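Local coordinates for LipS lipolytic enzyme (Unidentified, PDB 4FBL), which probably hydrolyses ester bonds of lipids as a thermostable lipase of the alpha/beta-hydrolase fold, at residues C[90-101]-C[192-202]. Sequence-based numbering, arbitrary orientation.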
# COMPACT_ATOMS: atom_id res chain seq x y z
N GLY C 90 -13.47 -13.79 -12.35
CA GLY C 90 -14.35 -14.54 -13.30
C GLY C 90 -14.88 -15.88 -12.74
O GLY C 90 -15.11 -16.83 -13.52
N THR C 91 -14.99 -15.99 -11.40
CA THR C 91 -15.65 -17.16 -10.68
C THR C 91 -16.77 -16.57 -9.79
O THR C 91 -17.86 -16.29 -10.28
CB THR C 91 -14.66 -17.97 -9.91
OG1 THR C 91 -13.98 -17.15 -8.92
CG2 THR C 91 -13.61 -18.53 -10.85
N THR C 92 -16.48 -16.22 -8.53
CA THR C 92 -17.50 -15.59 -7.71
C THR C 92 -16.86 -14.52 -6.84
O THR C 92 -15.65 -14.64 -6.55
CB THR C 92 -18.16 -16.62 -6.77
OG1 THR C 92 -17.23 -17.12 -5.78
CG2 THR C 92 -18.74 -17.79 -7.56
N PRO C 93 -17.66 -13.48 -6.44
CA PRO C 93 -17.11 -12.46 -5.57
C PRO C 93 -16.61 -13.05 -4.26
O PRO C 93 -15.57 -12.54 -3.73
CB PRO C 93 -18.29 -11.47 -5.36
CG PRO C 93 -19.15 -11.68 -6.66
CD PRO C 93 -19.04 -13.14 -6.89
N ALA C 94 -17.24 -14.12 -3.77
CA ALA C 94 -16.70 -14.85 -2.57
C ALA C 94 -15.29 -15.42 -2.73
O ALA C 94 -14.46 -15.41 -1.80
CB ALA C 94 -17.65 -16.02 -2.12
N GLU C 95 -15.00 -16.00 -3.89
CA GLU C 95 -13.62 -16.44 -4.11
C GLU C 95 -12.60 -15.24 -4.19
O GLU C 95 -11.46 -15.29 -3.64
CB GLU C 95 -13.56 -17.38 -5.30
CG GLU C 95 -12.13 -17.88 -5.44
CD GLU C 95 -11.82 -18.77 -6.66
OE1 GLU C 95 -11.50 -19.95 -6.35
OE2 GLU C 95 -11.84 -18.29 -7.86
N MET C 96 -13.00 -14.16 -4.84
CA MET C 96 -12.18 -12.95 -4.83
C MET C 96 -11.89 -12.34 -3.38
O MET C 96 -10.79 -11.79 -3.10
CB MET C 96 -12.82 -11.89 -5.74
CG MET C 96 -11.89 -10.67 -5.94
SD MET C 96 -12.59 -9.31 -6.86
CE MET C 96 -11.32 -8.11 -6.54
N ALA C 97 -12.88 -12.46 -2.47
CA ALA C 97 -12.76 -12.00 -1.07
C ALA C 97 -11.65 -12.73 -0.39
O ALA C 97 -11.04 -12.18 0.53
CB ALA C 97 -14.15 -12.24 -0.27
N ALA C 98 -11.41 -13.98 -0.79
CA ALA C 98 -10.33 -14.80 -0.20
C ALA C 98 -8.94 -14.69 -0.93
O ALA C 98 -7.99 -15.37 -0.57
CB ALA C 98 -10.78 -16.32 -0.07
N SER C 99 -8.82 -13.80 -1.92
CA SER C 99 -7.65 -13.72 -2.80
C SER C 99 -6.83 -12.51 -2.41
O SER C 99 -7.38 -11.51 -1.92
CB SER C 99 -8.13 -13.56 -4.25
OG SER C 99 -8.88 -14.71 -4.66
N THR C 100 -5.52 -12.61 -2.58
CA THR C 100 -4.66 -11.57 -2.13
C THR C 100 -3.70 -10.99 -3.23
O THR C 100 -3.51 -11.59 -4.33
CB THR C 100 -3.81 -12.13 -0.98
OG1 THR C 100 -2.90 -13.07 -1.52
CG2 THR C 100 -4.62 -12.89 0.12
N ALA C 101 -2.99 -9.91 -2.87
CA ALA C 101 -1.88 -9.43 -3.69
C ALA C 101 -0.73 -10.44 -3.86
O ALA C 101 -0.10 -10.41 -4.94
CB ALA C 101 -1.37 -8.07 -3.23
N TYR C 192 -17.39 -8.26 -11.94
CA TYR C 192 -18.38 -8.59 -10.88
C TYR C 192 -19.27 -7.36 -10.67
O TYR C 192 -18.83 -6.22 -10.83
CB TYR C 192 -17.69 -8.99 -9.56
CG TYR C 192 -16.93 -10.28 -9.57
CD1 TYR C 192 -17.49 -11.46 -10.07
CD2 TYR C 192 -15.61 -10.35 -9.01
CE1 TYR C 192 -16.81 -12.69 -9.99
CE2 TYR C 192 -14.90 -11.55 -8.99
CZ TYR C 192 -15.48 -12.73 -9.46
OH TYR C 192 -14.74 -13.93 -9.42
N PRO C 193 -20.56 -7.59 -10.35
CA PRO C 193 -21.57 -6.60 -10.14
C PRO C 193 -21.43 -5.89 -8.73
O PRO C 193 -22.08 -4.83 -8.48
CB PRO C 193 -22.88 -7.41 -10.24
CG PRO C 193 -22.53 -8.74 -9.65
CD PRO C 193 -21.12 -8.96 -10.28
N VAL C 194 -20.55 -6.46 -7.89
CA VAL C 194 -20.26 -5.97 -6.53
C VAL C 194 -18.70 -5.94 -6.33
O VAL C 194 -17.93 -6.71 -7.00
CB VAL C 194 -20.93 -6.86 -5.43
CG1 VAL C 194 -22.47 -6.91 -5.62
CG2 VAL C 194 -20.40 -8.34 -5.41
N THR C 195 -18.25 -5.03 -5.46
CA THR C 195 -16.86 -5.07 -4.92
C THR C 195 -16.76 -5.81 -3.57
O THR C 195 -17.42 -5.40 -2.58
CB THR C 195 -16.44 -3.67 -4.71
OG1 THR C 195 -16.55 -2.99 -5.96
CG2 THR C 195 -14.99 -3.63 -4.15
N PRO C 196 -16.04 -6.95 -3.52
CA PRO C 196 -15.85 -7.66 -2.26
C PRO C 196 -14.83 -6.88 -1.37
O PRO C 196 -13.63 -6.73 -1.70
CB PRO C 196 -15.19 -8.99 -2.66
CG PRO C 196 -15.10 -8.94 -4.11
CD PRO C 196 -15.28 -7.58 -4.62
N VAL C 197 -15.36 -6.34 -0.29
CA VAL C 197 -14.59 -5.47 0.65
C VAL C 197 -13.22 -6.01 1.11
O VAL C 197 -12.23 -5.27 1.04
CB VAL C 197 -15.53 -5.04 1.80
CG1 VAL C 197 -14.73 -4.35 2.97
CG2 VAL C 197 -16.46 -4.07 1.25
N PRO C 198 -13.15 -7.28 1.51
CA PRO C 198 -11.82 -7.68 1.98
C PRO C 198 -10.70 -7.62 0.93
O PRO C 198 -9.56 -7.75 1.34
CB PRO C 198 -12.00 -9.15 2.39
CG PRO C 198 -13.48 -9.22 2.73
CD PRO C 198 -14.12 -8.36 1.70
N ALA C 199 -11.03 -7.52 -0.37
CA ALA C 199 -10.00 -7.67 -1.41
C ALA C 199 -9.46 -6.28 -1.56
O ALA C 199 -8.43 -6.13 -2.13
CB ALA C 199 -10.57 -8.21 -2.76
N ILE C 200 -10.18 -5.25 -1.08
CA ILE C 200 -9.73 -3.82 -1.29
C ILE C 200 -8.28 -3.46 -0.79
O ILE C 200 -7.53 -2.69 -1.45
CB ILE C 200 -10.74 -2.78 -0.67
CG1 ILE C 200 -12.15 -2.91 -1.41
CG2 ILE C 200 -10.12 -1.38 -0.61
CD1 ILE C 200 -13.30 -2.00 -0.85
N LYS C 201 -7.90 -4.05 0.33
CA LYS C 201 -6.56 -3.76 0.90
C LYS C 201 -5.41 -4.16 -0.13
O LYS C 201 -4.44 -3.40 -0.34
CB LYS C 201 -6.41 -4.44 2.26
CG LYS C 201 -6.25 -5.92 2.23
CD LYS C 201 -6.15 -6.61 3.62
CE LYS C 201 -7.47 -6.52 4.41
NZ LYS C 201 -8.55 -7.48 3.93
N HIS C 202 -5.63 -5.27 -0.83
CA HIS C 202 -4.72 -5.75 -1.89
C HIS C 202 -4.63 -4.89 -3.10
O HIS C 202 -3.54 -4.78 -3.69
CB HIS C 202 -5.18 -7.17 -2.20
CG HIS C 202 -5.05 -8.01 -0.98
ND1 HIS C 202 -6.13 -8.62 -0.33
CD2 HIS C 202 -3.95 -8.34 -0.26
CE1 HIS C 202 -5.69 -9.27 0.74
NE2 HIS C 202 -4.36 -9.13 0.78
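Tyr192 drives its phenol into the turn that leads into helix 93-97, and its OH accepts from Thr91 N at 2.9 Å with an N-H...O angle of 153°, the one hydrogen bond between the segments. The same hydroxyl donates a hydrogen bond to Gly88 O, so backbone groups on both sides of Gly90 fix it. With CG anti to the carbonyl carbon (chi1 -68°), the ring is placed with one face against Pro93, whose CG lies over it, 4.1 Å from the centroid, a CH-pi contact. Met96 SD instead meets the ring edge in plane, 5.0 Å from the centroid, a Met-aromatic contact; the extended Met96 side chain also brings SD to 3.7 Å from Pro196 CG. A leucine in place of Tyr192 would probably leave Thr91 N and Gly88 O without their shared partner and Pro93 without a ring face. Thr100 CA sits 3.6 Å from the centroid of the His202 ring. Segment 192-202, between core strands 147-151 and 221-226, is consistent with an alpha/beta-hydrolase cap; the Tyr192 side chain is about 8 Å from bound spermidine. Helix 93-97 and strand 194-196, their N-to-C directions 27° apart, lie beside strand 174-176, while Trp104 of helix 101-118 touches His202 in helix 200-213.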